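Local coordinates for ferric vibriobactin ABC transporter, periplasmic ferric vibriobactin-binding protein (Vibrio cholerae, PDB 3R5T), which binds the ferric siderophore vibriobactin in the periplasm and probably hands it to an ABC transporter for iron uptake, at residues 3-11 with 17-25. Residues are numbered along the deposited sequence; the frame is centred on the assembly and turned at random. Where two conformers were deposited one is given.
Sequences NVWPRTFQN and TTIPSQPKR. With EDO (1,2-ethanediol), chain E.
Phe9 and Thr17, paired through two backbone hydrogen bonds, belong to a two-stranded antiparallel β hairpin at the N-terminus of this periplasmic binding protein, an example of a small sheet with one packed and one open face. Arg7 and Ile19 form the second hydrogen-bonded pair, with Ile19 N 2.8 Å from Arg7 O. Between them Thr8 and Thr18 are a non-hydrogen-bonded pair on the loose, solvent side, their OG1 atoms 3.9 Å apart. On the outer edge of strand 7-10 an ethanediol, probably from the crystallisation liquor, bonds Thr8 O through O1 (2.9 Å) and Gln10 N through O2 (2.8 Å). The face of Phe9 and Ile19 lies against the parallel-sheet lobe: Phe9 reaches Ile114, Val116 and Ala133, Ile19 Ala133 and Leu89.

The largest share of the contact belongs to Trp5, beyond the strands. Gln22 CA sits over one face of its indole, 3.5 Å from the six-membered ring centroid and 5° off its normal, a CH-pi contact. Pro23 CD approaches Trp5 CH2 obliquely, while Ile19 CG2 lies 3.6 Å from Trp5 CZ3. Arg7 NE lies over the opposite face near its rim, and the guanidinium centre faces Trp5 CZ2. With CD anti to CA (chi2 -179°) and a bend at chi3, Arg7 holds Val4 O side-on through NE and NH2, while NH1 forms a salt bridge with Glu137 and bonds Leu132 O.

At the far end Thr17 OG1 bonds Thr113 O of edge strand 113-116 and accepts a hydrogen from Asn11 ND2, 2.9 Å away, in the amide plane and almost straight at 175°.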
loop_
_atom_site.group_PDB
_atom_site.type_symbol
_atom_site.label_atom_id
_atom_site.label_comp_id
_atom_site.label_asym_id
_atom_site.label_seq_id
_atom_site.Cartn_x
_atom_site.Cartn_y
_atom_site.Cartn_z
ATOM N N ASN A 3 -9.635 23.642 15.431
ATOM C CA ASN A 3 -8.481 22.750 15.365
ATOM C C ASN A 3 -7.538 22.896 16.558
ATOM O O ASN A 3 -6.717 23.810 16.618
ATOM C CB ASN A 3 -7.733 22.940 14.047
ATOM C CG ASN A 3 -7.806 24.363 13.534
ATOM O OD1 ASN A 3 -8.346 24.618 12.454
ATOM N ND2 ASN A 3 -7.268 25.300 14.308
ATOM N N VAL A 4 -7.655 21.969 17.499
ATOM C CA VAL A 4 -6.982 22.091 18.786
ATOM C C VAL A 4 -5.590 21.482 18.781
ATOM O O VAL A 4 -5.390 20.375 18.283
ATOM C CB VAL A 4 -7.803 21.437 19.912
ATOM C CG1 VAL A 4 -7.040 21.487 21.226
ATOM C CG2 VAL A 4 -9.160 22.126 20.055
ATOM N N TRP A 5 -4.637 22.236 19.328
ATOM C CA TRP A 5 -3.277 21.783 19.575
ATOM C C TRP A 5 -2.917 22.323 20.939
ATOM O O TRP A 5 -3.310 23.435 21.273
ATOM C CB TRP A 5 -2.322 22.344 18.519
ATOM C CG TRP A 5 -2.727 21.913 17.159
ATOM C CD1 TRP A 5 -3.577 22.566 16.318
ATOM C CD2 TRP A 5 -2.365 20.692 16.507
ATOM N NE1 TRP A 5 -3.763 21.832 15.173
ATOM C CE2 TRP A 5 -3.014 20.684 15.257
ATOM C CE3 TRP A 5 -1.550 19.609 16.855
ATOM C CZ2 TRP A 5 -2.885 19.633 14.357
ATOM C CZ3 TRP A 5 -1.404 18.566 15.946
ATOM C CH2 TRP A 5 -2.070 18.590 14.710
ATOM N N PRO A 6 -2.186 21.539 21.742
ATOM C CA PRO A 6 -1.712 20.173 21.488
ATOM C C PRO A 6 -2.846 19.162 21.310
ATOM O O PRO A 6 -3.985 19.412 21.693
ATOM C CB PRO A 6 -0.927 19.838 22.763
ATOM C CG PRO A 6 -0.515 21.171 23.314
ATOM C CD PRO A 6 -1.660 22.074 23.011
ATOM N N ARG A 7 -2.524 18.022 20.715
ATOM C CA ARG A 7 -3.447 16.899 20.659
ATOM C C ARG A 7 -2.678 15.599 20.869
ATOM O O ARG A 7 -1.453 15.542 20.677
ATOM C CB ARG A 7 -4.209 16.869 19.332
ATOM C CG ARG A 7 -3.320 16.715 18.115
ATOM C CD ARG A 7 -4.120 16.709 16.814
ATOM N NE ARG A 7 -4.862 17.947 16.597
ATOM C CZ ARG A 7 -5.663 18.166 15.554
ATOM N NH1 ARG A 7 -5.827 17.222 14.625
ATOM N NH2 ARG A 7 -6.312 19.319 15.438
ATOM N N THR A 8 -3.398 14.564 21.272
ATOM C CA THR A 8 -2.817 13.260 21.537
ATOM C C THR A 8 -3.132 12.330 20.384
ATOM O O THR A 8 -4.256 12.288 19.900
ATOM C CB THR A 8 -3.390 12.650 22.819
ATOM O OG1 THR A 8 -2.982 13.436 23.942
ATOM C CG2 THR A 8 -2.913 11.211 22.998
ATOM N N PHE A 9 -2.109 11.610 19.941
ATOM C CA PHE A 9 -2.230 10.627 18.878
ATOM C C PHE A 9 -2.043 9.236 19.474
ATOM O O PHE A 9 -1.066 8.992 20.207
ATOM C CB PHE A 9 -1.163 10.885 17.801
ATOM C CG PHE A 9 -1.245 9.942 16.633
ATOM C CD1 PHE A 9 -2.079 10.224 15.558
ATOM C CD2 PHE A 9 -0.505 8.762 16.620
ATOM C CE1 PHE A 9 -2.157 9.349 14.476
ATOM C CE2 PHE A 9 -0.589 7.885 15.553
ATOM C CZ PHE A 9 -1.427 8.176 14.478
ATOM N N GLN A 10 -2.956 8.326 19.149
ATOM C CA GLN A 10 -2.855 6.945 19.593
ATOM C C GLN A 10 -2.038 6.110 18.617
ATOM O O GLN A 10 -2.425 5.910 17.459
ATOM C CB GLN A 10 -4.249 6.342 19.797
ATOM C CG GLN A 10 -5.031 6.992 20.944
ATOM C CD GLN A 10 -6.438 6.445 21.081
ATOM O OE1 GLN A 10 -7.123 6.206 20.084
ATOM N NE2 GLN A 10 -6.884 6.254 22.320
ATOM N N ASN A 11 -0.880 5.649 19.093
ATOM C CA ASN A 11 0.047 4.845 18.293
ATOM C C ASN A 11 -0.378 3.389 18.206
ATOM O O ASN A 11 -1.126 2.897 19.055
ATOM C CB ASN A 11 1.454 4.937 18.887
ATOM C CG ASN A 11 2.010 6.344 18.848
ATOM O OD1 ASN A 11 1.996 6.998 17.806
ATOM N ND2 ASN A 11 2.487 6.826 19.984
ATOM N N THR A 17 1.307 9.747 21.749
ATOM C CA THR A 17 2.254 10.822 21.492
ATOM C C THR A 17 1.513 12.135 21.507
ATOM O O THR A 17 0.511 12.290 20.818
ATOM C CB THR A 17 2.946 10.666 20.114
ATOM O OG1 THR A 17 3.725 9.471 20.118
ATOM C CG2 THR A 17 3.837 11.863 19.805
ATOM N N THR A 18 1.983 13.077 22.311
ATOM C CA THR A 18 1.414 14.407 22.275
ATOM C C THR A 18 2.104 15.233 21.208
ATOM O O THR A 18 3.332 15.385 21.183
ATOM C CB THR A 18 1.494 15.096 23.645
ATOM O OG1 THR A 18 0.731 14.336 24.581
ATOM C CG2 THR A 18 0.939 16.514 23.582
ATOM N N ILE A 19 1.300 15.731 20.283
ATOM C CA ILE A 19 1.792 16.616 19.251
ATOM C C ILE A 19 1.460 18.043 19.660
ATOM O O ILE A 19 0.298 18.447 19.688
ATOM C CB ILE A 19 1.176 16.250 17.893
ATOM C CG1 ILE A 19 1.381 14.758 17.600
ATOM C CG2 ILE A 19 1.761 17.104 16.798
ATOM C CD1 ILE A 19 0.673 14.286 16.346
ATOM N N PRO A 20 2.488 18.806 20.026
ATOM C CA PRO A 20 2.316 20.114 20.677
ATOM C C PRO A 20 1.727 21.177 19.763
ATOM O O PRO A 20 0.975 22.043 20.212
ATOM C CB PRO A 20 3.753 20.507 21.062
ATOM C CG PRO A 20 4.537 19.232 21.017
ATOM C CD PRO A 20 3.896 18.378 19.977
ATOM N N SER A 21 2.074 21.104 18.484
ATOM C CA SER A 21 1.664 22.099 17.500
ATOM C C SER A 21 1.405 21.424 16.156
ATOM O O SER A 21 1.959 20.356 15.885
ATOM C CB SER A 21 2.775 23.145 17.341
ATOM O OG SER A 21 4.038 22.515 17.191
ATOM N N GLN A 22 0.577 22.039 15.309
ATOM C CA GLN A 22 0.325 21.454 13.987
ATOM C C GLN A 22 1.638 21.223 13.251
ATOM O O GLN A 22 2.400 22.151 13.018
ATOM C CB GLN A 22 -0.574 22.333 13.119
ATOM C CG GLN A 22 -0.938 21.695 11.781
ATOM C CD GLN A 22 -2.026 22.450 11.034
ATOM O OE1 GLN A 22 -2.235 23.642 11.271
ATOM N NE2 GLN A 22 -2.719 21.765 10.125
ATOM N N PRO A 23 1.901 19.977 12.863
ATOM C CA PRO A 23 3.143 19.691 12.146
ATOM C C PRO A 23 3.274 20.455 10.829
ATOM O O PRO A 23 2.346 20.491 10.014
ATOM C CB PRO A 23 3.040 18.191 11.870
ATOM C CG PRO A 23 2.211 17.672 12.996
ATOM C CD PRO A 23 1.186 18.748 13.253
ATOM N N LYS A 24 4.442 21.058 10.628
ATOM C CA LYS A 24 4.739 21.736 9.372
ATOM C C LYS A 24 5.991 21.167 8.673
ATOM O O LYS A 24 6.283 21.510 7.526
ATOM C CB LYS A 24 4.903 23.242 9.619
ATOM C CG LYS A 24 3.638 23.903 10.187
ATOM C CD LYS A 24 2.491 23.811 9.184
ATOM C CE LYS A 24 1.120 24.151 9.801
ATOM N NZ LYS A 24 1.071 25.512 10.399
ATOM N N ARG A 25 6.727 20.292 9.356
ATOM C CA ARG A 25 7.961 19.742 8.798
ATOM C C ARG A 25 7.993 18.269 9.133
ATOM O O ARG A 25 8.625 17.859 10.106
ATOM C CB ARG A 25 9.208 20.441 9.374
ATOM C CG ARG A 25 9.297 21.930 9.074
ATOM C CD ARG A 25 10.186 22.219 7.866
ATOM N NE ARG A 25 11.529 21.633 7.955
ATOM C CZ ARG A 25 12.294 21.407 6.892
ATOM N NH1 ARG A 25 11.854 21.746 5.690
ATOM N NH2 ARG A 25 13.500 20.858 7.024
HETATM C C1 EDO E . -5.732 10.838 16.476
HETATM O O1 EDO E . -5.033 11.943 17.079
HETATM C C2 EDO E . -5.133 9.509 16.942
HETATM O O2 EDO E . -5.488 9.239 18.300
#